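Local coordinates for ferripyochelin binding protein (Pyrococcus horikoshii, PDB 1V3W) that probably catalyses the reversible hydration of carbon dioxide as a trimeric gamma-class carbonic anhydrase that binds zinc and calcium, at residues Thr152-Asn155 / Ala156-Val160; His65-His68 / Gly69-Thr72. All blocks are in the same frame, centred on the assembly; numbering follows the deposited sequence.

Contact 1 (Thr152-Asn155 / Ala156-Val160); sequences TKKN and AEIYV
K153 and E157 meet one turn apart on helix 146-169. The backbone bonds come first. E157 N donates to K153 O at 3.0 Å. I158 N donates to K154 O at 2.9 Å. Y159 N reaches N155 O more weakly, at 3.3 Å.

K153 and E157 carry opposite charges near each other. K153 has CG anti to its own N (chi1 177°), and the extended chain beyond CG carries CE past E157 OE2, 3.4 Å away. The K153 chain thus passes across the carboxylate of E157. K153 NZ stays 4.2 Å from E157 OE2, beyond a salt bridge.

I158 and the N155/Y159 pair make van der Waals contacts. I158 lays CG1 against the carbonyl oxygen of K154. N155 and Y159 lie side by side and point the same way, with amide and ring planes 35° apart. N155 OD1 is 3.9 Å from Y159 CD1, and N155 O sits at the ring edge, in its plane. The Y159 ring also meets W38.

The polar ends have partners elsewhere. A glycerol is hydrogen-bonded to N155 OD1. The Y159 hydroxyl is hydrogen-bonded to R44 of the second subunit.

This is the i to i+4 pattern of an alpha-helix. Here the helix follows the left-handed beta-helix and presents Y159 beside H82, at a zinc site on the subunit interface.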
loop_
_atom_site.group_PDB
_atom_site.type_symbol
_atom_site.label_atom_id
_atom_site.label_comp_id
_atom_site.label_asym_id
_atom_site.label_seq_id
_atom_site.Cartn_x
_atom_site.Cartn_y
_atom_site.Cartn_z
ATOM N N THR A 152 -12.213 -2.616 -20.053
ATOM C CA THR A 152 -12.835 -2.168 -18.809
ATOM C C THR A 152 -13.809 -3.222 -18.268
ATOM O O THR A 152 -14.111 -3.221 -17.073
ATOM C CB THR A 152 -13.569 -0.798 -18.956
ATOM O OG1 THR A 152 -14.586 -0.886 -19.960
ATOM C CG2 THR A 152 -12.580 0.306 -19.325
ATOM N N LYS A 153 -14.300 -4.114 -19.133
ATOM C CA LYS A 153 -15.197 -5.190 -18.688
ATOM C C LYS A 153 -14.403 -6.490 -18.495
ATOM O O LYS A 153 -14.544 -7.169 -17.481
ATOM C CB LYS A 153 -16.345 -5.443 -19.693
ATOM C CG LYS A 153 -17.266 -6.622 -19.283
ATOM C CD LYS A 153 -18.529 -6.793 -20.154
ATOM C CE LYS A 153 -19.318 -8.053 -19.750
ATOM N NZ LYS A 153 -20.650 -8.190 -20.416
ATOM N N LYS A 154 -13.569 -6.822 -19.479
ATOM C CA LYS A 154 -12.740 -8.034 -19.481
ATOM C C LYS A 154 -11.917 -8.195 -18.194
ATOM O O LYS A 154 -11.856 -9.281 -17.618
ATOM C CB LYS A 154 -11.825 -7.993 -20.731
ATOM C CG LYS A 154 -10.908 -9.202 -21.025
ATOM C CD LYS A 154 -11.030 -9.685 -22.506
ATOM C CE LYS A 154 -9.863 -9.373 -23.513
ATOM N NZ LYS A 154 -8.469 -9.037 -23.066
ATOM N N ASN A 155 -11.295 -7.109 -17.745
ATOM C CA ASN A 155 -10.477 -7.130 -16.533
ATOM C C ASN A 155 -11.306 -7.671 -15.369
ATOM O O ASN A 155 -10.866 -8.549 -14.621
ATOM C CB ASN A 155 -9.993 -5.711 -16.206
ATOM C CG ASN A 155 -8.825 -5.689 -15.229
ATOM O OD1 ASN A 155 -8.658 -6.593 -14.410
ATOM N ND2 ASN A 155 -8.021 -4.634 -15.302
ATOM N N ALA A 156 -12.515 -7.140 -15.225
ATOM C CA ALA A 156 -13.409 -7.561 -14.151
ATOM C C ALA A 156 -13.855 -9.011 -14.306
ATOM O O ALA A 156 -13.948 -9.745 -13.324
ATOM C CB ALA A 156 -14.624 -6.641 -14.099
ATOM N N GLU A 157 -14.134 -9.431 -15.535
ATOM C CA GLU A 157 -14.568 -10.804 -15.763
ATOM C C GLU A 157 -13.476 -11.800 -15.399
ATOM O O GLU A 157 -13.763 -12.880 -14.883
ATOM C CB GLU A 157 -14.998 -10.989 -17.219
ATOM C CG GLU A 157 -16.303 -10.289 -17.542
ATOM C CD GLU A 157 -16.713 -10.455 -18.988
ATOM O OE1 GLU A 157 -15.981 -9.963 -19.871
ATOM O OE2 GLU A 157 -17.766 -11.077 -19.243
ATOM N N ILE A 158 -12.227 -11.434 -15.667
ATOM C CA ILE A 158 -11.100 -12.297 -15.338
ATOM C C ILE A 158 -11.117 -12.538 -13.833
ATOM O O ILE A 158 -10.914 -13.659 -13.363
ATOM C CB ILE A 158 -9.756 -11.638 -15.732
ATOM C CG1 ILE A 158 -9.627 -11.605 -17.256
ATOM C CG2 ILE A 158 -8.590 -12.396 -15.102
ATOM C CD1 ILE A 158 -8.358 -10.945 -17.757
ATOM N N TYR A 159 -11.378 -11.476 -13.080
ATOM C CA TYR A 159 -11.420 -11.572 -11.631
ATOM C C TYR A 159 -12.590 -12.357 -11.078
ATOM O O TYR A 159 -12.470 -13.002 -10.034
ATOM C CB TYR A 159 -11.387 -10.185 -11.005
ATOM C CG TYR A 159 -9.994 -9.813 -10.610
ATOM C CD1 TYR A 159 -9.130 -9.207 -11.515
ATOM C CD2 TYR A 159 -9.500 -10.176 -9.360
ATOM C CE1 TYR A 159 -7.797 -8.978 -11.187
ATOM C CE2 TYR A 159 -8.178 -9.958 -9.022
ATOM C CZ TYR A 159 -7.332 -9.361 -9.937
ATOM O OH TYR A 159 -6.018 -9.174 -9.588
ATOM N N VAL A 160 -13.728 -12.301 -11.760
ATOM C CA VAL A 160 -14.880 -13.058 -11.298
ATOM C C VAL A 160 -14.502 -14.539 -11.329
ATOM O O VAL A 160 -14.804 -15.289 -10.403
ATOM C CB VAL A 160 -16.107 -12.810 -12.195
ATOM C CG1 VAL A 160 -17.213 -13.802 -11.856
ATOM C CG2 VAL A 160 -16.606 -11.385 -12.002
#

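Contact 2 (His65-His68 / Gly69-Thr72). With ZN (zinc ion), chain B.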
loop_
_atom_site.group_PDB
_atom_site.type_symbol
_atom_site.label_atom_id
_atom_site.label_comp_id
_atom_site.label_asym_id
_atom_site.label_seq_id
_atom_site.Cartn_x
_atom_site.Cartn_y
_atom_site.Cartn_z
ATOM N N HIS A 65 -12.037 3.833 2.257
ATOM C CA HIS A 65 -12.575 4.492 3.433
ATOM C C HIS A 65 -13.506 5.607 2.983
ATOM O O HIS A 65 -13.747 5.779 1.785
ATOM C CB HIS A 65 -11.442 5.064 4.286
ATOM C CG HIS A 65 -11.855 5.407 5.683
ATOM N ND1 HIS A 65 -11.406 6.533 6.338
ATOM C CD2 HIS A 65 -12.677 4.769 6.549
ATOM C CE1 HIS A 65 -11.936 6.575 7.549
ATOM N NE2 HIS A 65 -12.711 5.517 7.701
ATOM N N THR A 66 -14.024 6.362 3.944
ATOM C CA THR A 66 -14.944 7.453 3.653
ATOM C C THR A 66 -14.715 8.608 4.615
ATOM O O THR A 66 -13.920 8.512 5.551
ATOM C CB THR A 66 -16.407 7.008 3.829
ATOM O OG1 THR A 66 -16.656 6.754 5.219
ATOM C CG2 THR A 66 -16.693 5.742 3.024
ATOM N N SER A 67 -15.427 9.702 4.367
ATOM C CA SER A 67 -15.371 10.886 5.211
ATOM C C SER A 67 -16.823 11.195 5.545
ATOM O O SER A 67 -17.726 10.751 4.834
ATOM C CB SER A 67 -14.741 12.059 4.455
ATOM O OG SER A 67 -15.367 12.257 3.200
ATOM N N HIS A 68 -17.057 11.931 6.626
ATOM C CA HIS A 68 -18.425 12.270 6.997
ATOM C C HIS A 68 -19.125 12.966 5.834
ATOM O O HIS A 68 -18.641 13.975 5.317
ATOM C CB HIS A 68 -18.449 13.173 8.234
ATOM C CG HIS A 68 -18.190 12.447 9.519
ATOM N ND1 HIS A 68 -16.922 12.209 10.000
ATOM C CD2 HIS A 68 -19.044 11.894 10.414
ATOM C CE1 HIS A 68 -17.004 11.541 11.138
ATOM N NE2 HIS A 68 -18.280 11.338 11.410
ATOM N N GLY A 69 -20.259 12.409 5.421
ATOM C CA GLY A 69 -21.012 12.982 4.321
ATOM C C GLY A 69 -20.531 12.537 2.954
ATOM O O GLY A 69 -21.084 12.949 1.932
ATOM N N TYR A 70 -19.507 11.687 2.930
ATOM C CA TYR A 70 -18.954 11.202 1.671
ATOM C C TYR A 70 -18.778 9.692 1.641
ATOM O O TYR A 70 -17.688 9.176 1.887
ATOM C CB TYR A 70 -17.609 11.876 1.399
ATOM C CG TYR A 70 -17.736 13.348 1.100
ATOM C CD1 TYR A 70 -18.201 13.787 -0.138
ATOM C CD2 TYR A 70 -17.420 14.303 2.064
ATOM C CE1 TYR A 70 -18.353 15.144 -0.410
ATOM C CE2 TYR A 70 -17.567 15.663 1.803
ATOM C CZ TYR A 70 -18.035 16.075 0.565
ATOM O OH TYR A 70 -18.185 17.417 0.302
ATOM N N PRO A 71 -19.855 8.959 1.347
ATOM C CA PRO A 71 -19.734 7.503 1.300
ATOM C C PRO A 71 -18.968 7.096 0.048
ATOM O O PRO A 71 -18.757 7.912 -0.854
ATOM C CB PRO A 71 -21.187 7.042 1.269
ATOM C CG PRO A 71 -21.863 8.140 0.511
ATOM C CD PRO A 71 -21.247 9.384 1.110
ATOM N N THR A 72 -18.521 5.848 0.000
ATOM C CA THR A 72 -17.822 5.367 -1.178
ATOM C C THR A 72 -18.770 4.410 -1.869
ATOM O O THR A 72 -19.207 3.424 -1.278
ATOM C CB THR A 72 -16.517 4.637 -0.822
ATOM O OG1 THR A 72 -15.546 5.591 -0.372
ATOM C CG2 THR A 72 -15.971 3.907 -2.043
HETATM ZN ZN ZN B . -9.849 8.013 5.722
HETATM O O HOH W 1 -9.122 8.783 7.210
#
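S67 and Y70 face each other across a type II beta turn closed by a single bridge. S67 OG lies 2.9 Å from Y70 CB and 3.1 Å from Y70 CD2, oblique to the ring. The ring also passes H68 O obliquely. S67 holds OG between its own N and carbonyl carbon (chi1 51°), which puts the hydroxyl beside the base of the tyrosine. D105 takes part in a hydrogen bond with that hydroxyl.

The backbone sets this pairing. The turn runs from S67 to Y70, and the same two residues form the antiparallel hydrogen-bonded pair. Y70 N donates to S67 O at 2.8 Å. The return bond, S67 N to Y70 O, is weak. G69 has a positive phi, where a side chain would be jammed against the preceding carbonyl.

T66 and T72 cross obliquely further from the turn. T66 CG2 touches T72 OG1 at 3.6 Å, and T66 CB packs on Y70 O. T72 OG1 donates to H65 O at 2.8 Å, tilted 29° from the carbonyl plane. T66 OG1 has its own bond with E48.

H65 points away from the 69-72 arm at its CB, and its ring reaches the zinc. Its CG is anti to the backbone N (chi1 -163°), and ND1 binds zinc at 2.2 Å. H87 of the same chain and H82 of the third subunit complete the histidine set, and a water is also bound.

The T72 hydroxyl thus donates to the H65 carbonyl, while D46 OD1 is hydrogen-bonded to NE2, the ring nitrogen that does not bind the metal, and fixes the rotation of the ring. The water-bearing zinc is consistent with a carbonic anhydrase site.

Contacts 1 and 2 lie on opposite sides of the chain's centre, with centres about 26 Å apart. They share no element. In contact 1, A156 and Y159 are buried while K154 and E157 are exposed. In contact 2, H65, T66 and T72 are buried, while H68, G69 and Y70 at the turn are exposed. Contact 1 is held by regular helix bonds along 146-169. In contact 2 the turn and the T72 hydroxyl bond connect strands 63-65 and 72-74, and H65 in addition binds zinc. Both reach subunit interfaces. Y159 packs on H65 of the second subunit, and H65 on Y159 of the third. The trimer therefore brings the two kinds of contact together at each zinc site.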